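Local coordinates for protein lipase (PDB 3G7N) that hydrolyses triacylglycerols and other acylglycerols, including tributyrin, releasing free fatty acids as a secreted alkaline lipase, at residues R182-Y194 with S229-A243. Residues are numbered along the deposited sequence; the frame is centred on the assembly and turned at random.
Sequences RGNNVLDGVPNMY and SAGNGMYAVTPGHIA. With PEG (di(hydroxyethyl)ether), chain F.
Asp188 and His241 form the Asp-His pair of the probable Ser-His-Asp catalytic triad of this alpha/beta-hydrolase lipase. His241 ND1 donates to Asp188 OD2 at 2.8 Å, nearly straight at 173°. OD2 is met on its syn side, somewhat out of the carboxylate plane, and itself lies in the ring plane; the two planes are 59° apart. Beyond, NE2 is hydrogen-bonded to OG of Ser132, the probable nucleophile. Val190 CG2 sits over one imidazole face, 3.5 Å from the centroid, a CH-pi contact. With CG anti to the backbone N (chi1 180°), Asp188 directs its carboxylate to His241. Val190 N meets OD1 from above the carboxylate plane in an Asx turn; with the OD2 bond this restrains the group's rotation. Replacing Asp188 by an alanine would probably leave His241 ND1 and Val190 N without these acceptors and the imidazole freer to turn.

The second shell holds the loop after strand 179-185. Leu187 O accepts from Thr238 OG1 and Gly240 N on opposite faces of its plane. Thr238 OG1 also accepts from Gly189 N. Asn232 ND2 donates to Asp188 O from above the carbonyl plane. Further out, Asn192 ND2 donates to Ser229 O (3.0 Å) and Met234 O (2.9 Å).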
loop_
_atom_site.group_PDB
_atom_site.type_symbol
_atom_site.label_atom_id
_atom_site.label_comp_id
_atom_site.label_asym_id
_atom_site.label_seq_id
_atom_site.Cartn_x
_atom_site.Cartn_y
_atom_site.Cartn_z
ATOM N N ARG A 182 0.237 7.320 2.577
ATOM C CA ARG A 182 0.224 6.375 3.714
ATOM C C ARG A 182 -0.956 6.699 4.596
ATOM O O ARG A 182 -0.929 7.708 5.310
ATOM C CB ARG A 182 1.530 6.486 4.504
ATOM C CG ARG A 182 2.713 6.043 3.703
ATOM C CD ARG A 182 3.966 5.925 4.562
ATOM N NE ARG A 182 4.410 7.232 5.039
ATOM C CZ ARG A 182 4.418 7.619 6.318
ATOM N NH1 ARG A 182 3.829 6.894 7.280
ATOM N NH2 ARG A 182 4.977 8.782 6.633
ATOM N N GLY A 183 -2.010 5.898 4.525
ATOM C CA GLY A 183 -3.216 6.177 5.300
ATOM C C GLY A 183 -3.229 5.351 6.570
ATOM O O GLY A 183 -3.287 4.116 6.501
ATOM N N ASN A 184 -3.171 6.029 7.725
ATOM C CA ASN A 184 -2.993 5.358 9.019
ATOM C C ASN A 184 -4.138 5.599 9.989
ATOM O O ASN A 184 -4.995 6.480 9.779
ATOM C CB ASN A 184 -1.647 5.766 9.620
ATOM C CG ASN A 184 -0.508 5.189 8.843
ATOM O OD1 ASN A 184 -0.663 4.139 8.207
ATOM N ND2 ASN A 184 0.639 5.853 8.857
ATOM N N ASN A 185 -4.185 4.758 11.014
ATOM C CA ASN A 185 -5.302 4.741 11.942
ATOM C C ASN A 185 -4.851 4.986 13.383
ATOM O O ASN A 185 -3.756 4.572 13.801
ATOM C CB ASN A 185 -6.024 3.400 11.840
ATOM C CG ASN A 185 -7.410 3.437 12.454
ATOM O OD1 ASN A 185 -8.208 4.304 12.106
ATOM N ND2 ASN A 185 -7.737 2.448 13.286
ATOM N N VAL A 186 -5.764 5.557 14.164
ATOM C CA VAL A 186 -5.563 5.686 15.595
ATOM C C VAL A 186 -5.319 4.340 16.242
ATOM O O VAL A 186 -5.747 3.300 15.756
ATOM C CB VAL A 186 -6.750 6.367 16.281
ATOM C CG1 VAL A 186 -6.836 7.834 15.872
ATOM C CG2 VAL A 186 -8.039 5.603 16.041
ATOM N N LEU A 187 -4.529 4.363 17.322
ATOM C CA LEU A 187 -4.335 3.180 18.154
ATOM C C LEU A 187 -3.600 2.061 17.439
ATOM O O LEU A 187 -3.710 0.901 17.820
ATOM C CB LEU A 187 -5.662 2.675 18.747
ATOM C CG LEU A 187 -6.285 3.579 19.813
ATOM C CD1 LEU A 187 -7.701 3.114 20.104
ATOM C CD2 LEU A 187 -5.427 3.568 21.079
ATOM N N ASP A 188 -2.843 2.423 16.405
ATOM C CA ASP A 188 -2.088 1.448 15.634
ATOM C C ASP A 188 -0.605 1.804 15.655
ATOM O O ASP A 188 -0.192 2.854 15.151
ATOM C CB ASP A 188 -2.585 1.382 14.187
ATOM C CG ASP A 188 -1.813 0.374 13.356
ATOM O OD1 ASP A 188 -1.067 -0.451 13.937
ATOM O OD2 ASP A 188 -2.038 0.332 12.117
ATOM N N GLY A 189 0.204 0.895 16.174
ATOM C CA GLY A 189 1.647 1.108 16.243
ATOM C C GLY A 189 2.449 0.582 15.068
ATOM O O GLY A 189 3.672 0.705 15.075
ATOM N N VAL A 190 1.825 -0.065 14.081
ATOM C CA VAL A 190 2.611 -0.676 13.006
ATOM C C VAL A 190 3.435 0.333 12.188
ATOM O O VAL A 190 4.609 0.076 11.917
ATOM C CB VAL A 190 1.721 -1.575 12.136
ATOM C CG1 VAL A 190 2.504 -2.047 10.893
ATOM C CG2 VAL A 190 1.286 -2.799 12.954
ATOM N N PRO A 191 2.911 1.546 11.947
ATOM C CA PRO A 191 3.744 2.518 11.226
ATOM C C PRO A 191 4.936 3.009 12.014
ATOM O O PRO A 191 5.816 3.663 11.434
ATOM C CB PRO A 191 2.778 3.671 10.942
ATOM C CG PRO A 191 1.438 2.996 10.858
ATOM C CD PRO A 191 1.485 1.941 11.952
ATOM N N ASN A 192 4.993 2.685 13.307
ATOM C CA ASN A 192 6.107 3.119 14.178
ATOM C C ASN A 192 7.178 2.052 14.299
ATOM O O ASN A 192 8.204 2.265 14.953
ATOM C CB ASN A 192 5.553 3.478 15.563
ATOM C CG ASN A 192 4.624 4.664 15.500
ATOM O OD1 ASN A 192 4.803 5.557 14.655
ATOM N ND2 ASN A 192 3.621 4.695 16.361
ATOM N N MET A 193 6.961 0.897 13.692
ATOM C CA MET A 193 7.996 -0.125 13.697
ATOM C C MET A 193 9.214 0.359 12.940
ATOM O O MET A 193 9.085 1.073 11.938
ATOM C CB MET A 193 7.485 -1.410 13.081
ATOM C CG MET A 193 6.432 -2.067 13.946
ATOM S SD MET A 193 5.587 -3.475 13.189
ATOM C CE MET A 193 6.892 -4.699 13.287
ATOM N N TYR A 194 10.392 0.015 13.456
ATOM C CA TYR A 194 11.663 0.221 12.752
ATOM C C TYR A 194 12.070 1.695 12.757
ATOM O O TYR A 194 12.942 2.095 11.980
ATOM C CB TYR A 194 11.659 -0.374 11.321
ATOM C CG TYR A 194 11.065 -1.759 11.240
ATOM C CD1 TYR A 194 11.395 -2.749 12.164
ATOM C CD2 TYR A 194 10.100 -2.068 10.268
ATOM C CE1 TYR A 194 10.819 -3.999 12.100
ATOM C CE2 TYR A 194 9.567 -3.332 10.173
ATOM C CZ TYR A 194 9.848 -4.260 11.145
ATOM O OH TYR A 194 9.339 -5.538 11.002
ATOM N N SER A 229 0.668 9.032 13.303
ATOM C CA SER A 229 1.125 7.763 13.886
ATOM C C SER A 229 2.304 7.967 14.861
ATOM O O SER A 229 2.357 7.325 15.921
ATOM C CB SER A 229 1.476 6.736 12.794
ATOM O OG SER A 229 2.396 7.255 11.837
ATOM N N ALA A 230 3.304 8.754 14.463
ATOM C CA ALA A 230 4.551 8.822 15.225
ATOM C C ALA A 230 4.318 9.235 16.668
ATOM O O ALA A 230 5.130 8.914 17.532
ATOM C CB ALA A 230 5.527 9.785 14.560
ATOM N N GLY A 231 3.259 9.998 16.914
ATOM C CA GLY A 231 2.998 10.520 18.254
ATOM C C GLY A 231 1.989 9.728 19.055
ATOM O O GLY A 231 1.596 10.158 20.135
ATOM N N ASN A 232 1.531 8.587 18.545
ATOM C CA ASN A 232 0.371 7.932 19.144
ATOM C C ASN A 232 0.652 6.998 20.313
ATOM O O ASN A 232 -0.265 6.408 20.895
ATOM C CB ASN A 232 -0.551 7.292 18.089
ATOM C CG ASN A 232 0.002 5.998 17.496
ATOM O OD1 ASN A 232 0.975 5.402 17.976
ATOM N ND2 ASN A 232 -0.655 5.536 16.432
ATOM N N GLY A 233 1.926 6.849 20.644
ATOM C CA GLY A 233 2.320 6.062 21.810
ATOM C C GLY A 233 2.220 4.556 21.636
ATOM O O GLY A 233 2.372 3.805 22.605
ATOM N N MET A 234 1.957 4.101 20.411
ATOM C CA MET A 234 1.767 2.674 20.120
ATOM C C MET A 234 2.968 2.094 19.384
ATOM O O MET A 234 3.592 2.772 18.577
ATOM C CB MET A 234 0.519 2.460 19.243
ATOM C CG MET A 234 -0.760 3.069 19.796
ATOM S SD MET A 234 -1.420 2.132 21.183
ATOM C CE MET A 234 -1.183 3.325 22.482
ATOM N N TYR A 235 3.178 0.799 19.543
ATOM C CA TYR A 235 4.239 0.112 18.829
ATOM C C TYR A 235 3.722 -1.246 18.367
ATOM O O TYR A 235 3.222 -2.032 19.173
ATOM C CB TYR A 235 5.459 -0.074 19.742
ATOM C CG TYR A 235 6.592 -0.775 19.051
ATOM C CD1 TYR A 235 7.440 -0.078 18.205
ATOM C CD2 TYR A 235 6.724 -2.155 19.123
ATOM C CE1 TYR A 235 8.463 -0.726 17.512
ATOM C CE2 TYR A 235 7.729 -2.815 18.437
ATOM C CZ TYR A 235 8.575 -2.094 17.623
ATOM O OH TYR A 235 9.567 -2.778 16.970
ATOM N N ALA A 236 3.951 -1.560 17.088
ATOM C CA ALA A 236 3.555 -2.838 16.497
ATOM C C ALA A 236 2.050 -3.074 16.585
ATOM O O ALA A 236 1.291 -2.107 16.496
ATOM C CB ALA A 236 4.364 -4.010 17.087
ATOM N N VAL A 237 1.621 -4.337 16.666
ATOM C CA VAL A 237 0.229 -4.698 16.393
ATOM C C VAL A 237 -0.678 -4.459 17.603
ATOM O O VAL A 237 -0.848 -5.318 18.483
ATOM C CB VAL A 237 0.067 -6.139 15.880
ATOM C CG1 VAL A 237 -1.405 -6.429 15.567
ATOM C CG2 VAL A 237 0.902 -6.364 14.621
ATOM N N THR A 238 -1.279 -3.285 17.618
ATOM C CA THR A 238 -2.158 -2.857 18.693
ATOM C C THR A 238 -3.579 -2.735 18.107
ATOM O O THR A 238 -3.776 -3.025 16.937
ATOM C CB THR A 238 -1.644 -1.519 19.235
ATOM O OG1 THR A 238 -1.485 -0.590 18.148
ATOM C CG2 THR A 238 -0.266 -1.704 19.904
ATOM N N PRO A 239 -4.593 -2.449 18.945
ATOM C CA PRO A 239 -5.974 -2.693 18.529
ATOM C C PRO A 239 -6.399 -1.954 17.252
ATOM O O PRO A 239 -7.221 -2.479 16.493
ATOM C CB PRO A 239 -6.781 -2.217 19.744
ATOM C CG PRO A 239 -5.891 -2.585 20.913
ATOM C CD PRO A 239 -4.485 -2.266 20.411
ATOM N N GLY A 240 -5.874 -0.754 17.044
ATOM C CA GLY A 240 -6.244 0.016 15.852
ATOM C C GLY A 240 -5.723 -0.564 14.546
ATOM O O GLY A 240 -6.121 -0.110 13.479
ATOM N N HIS A 241 -4.832 -1.552 14.600
ATOM C CA HIS A 241 -4.227 -2.034 13.369
ATOM C C HIS A 241 -5.256 -2.634 12.430
ATOM O O HIS A 241 -5.016 -2.707 11.218
ATOM C CB HIS A 241 -3.106 -3.043 13.639
ATOM C CG HIS A 241 -2.323 -3.403 12.415
ATOM N ND1 HIS A 241 -1.744 -2.452 11.596
ATOM C CD2 HIS A 241 -2.072 -4.598 11.828
ATOM C CE1 HIS A 241 -1.133 -3.057 10.588
ATOM N NE2 HIS A 241 -1.301 -4.357 10.709
ATOM N N ILE A 242 -6.315 -3.228 12.970
ATOM C CA ILE A 242 -7.290 -3.970 12.167
ATOM C C ILE A 242 -8.208 -3.053 11.343
ATOM O O ILE A 242 -8.984 -3.535 10.501
ATOM C CB ILE A 242 -8.152 -4.920 13.072
ATOM C CG1 ILE A 242 -8.838 -6.015 12.254
ATOM C CG2 ILE A 242 -9.173 -4.146 13.874
ATOM C CD1 ILE A 242 -9.112 -7.268 13.052
ATOM N N ALA A 243 -8.176 -1.756 11.612
ATOM C CA ALA A 243 -9.105 -0.842 10.940
ATOM C C ALA A 243 -8.344 0.248 10.212
ATOM O O ALA A 243 -7.269 0.667 10.626
ATOM C CB ALA A 243 -10.086 -0.228 11.952
HETATM C C1 PEG F . 12.569 -0.646 16.177
HETATM O O1 PEG F . 11.219 -1.012 15.849
HETATM C C2 PEG F . 13.191 -1.717 17.107
HETATM O O2 PEG F . 13.189 -3.031 16.506
HETATM C C3 PEG F . 14.303 -3.858 16.865
HETATM C C4 PEG F . 13.889 -5.322 16.741
HETATM O O4 PEG F . 13.927 -5.707 15.364
HETATM O O HOH W 1 4.699 7.605 10.181
#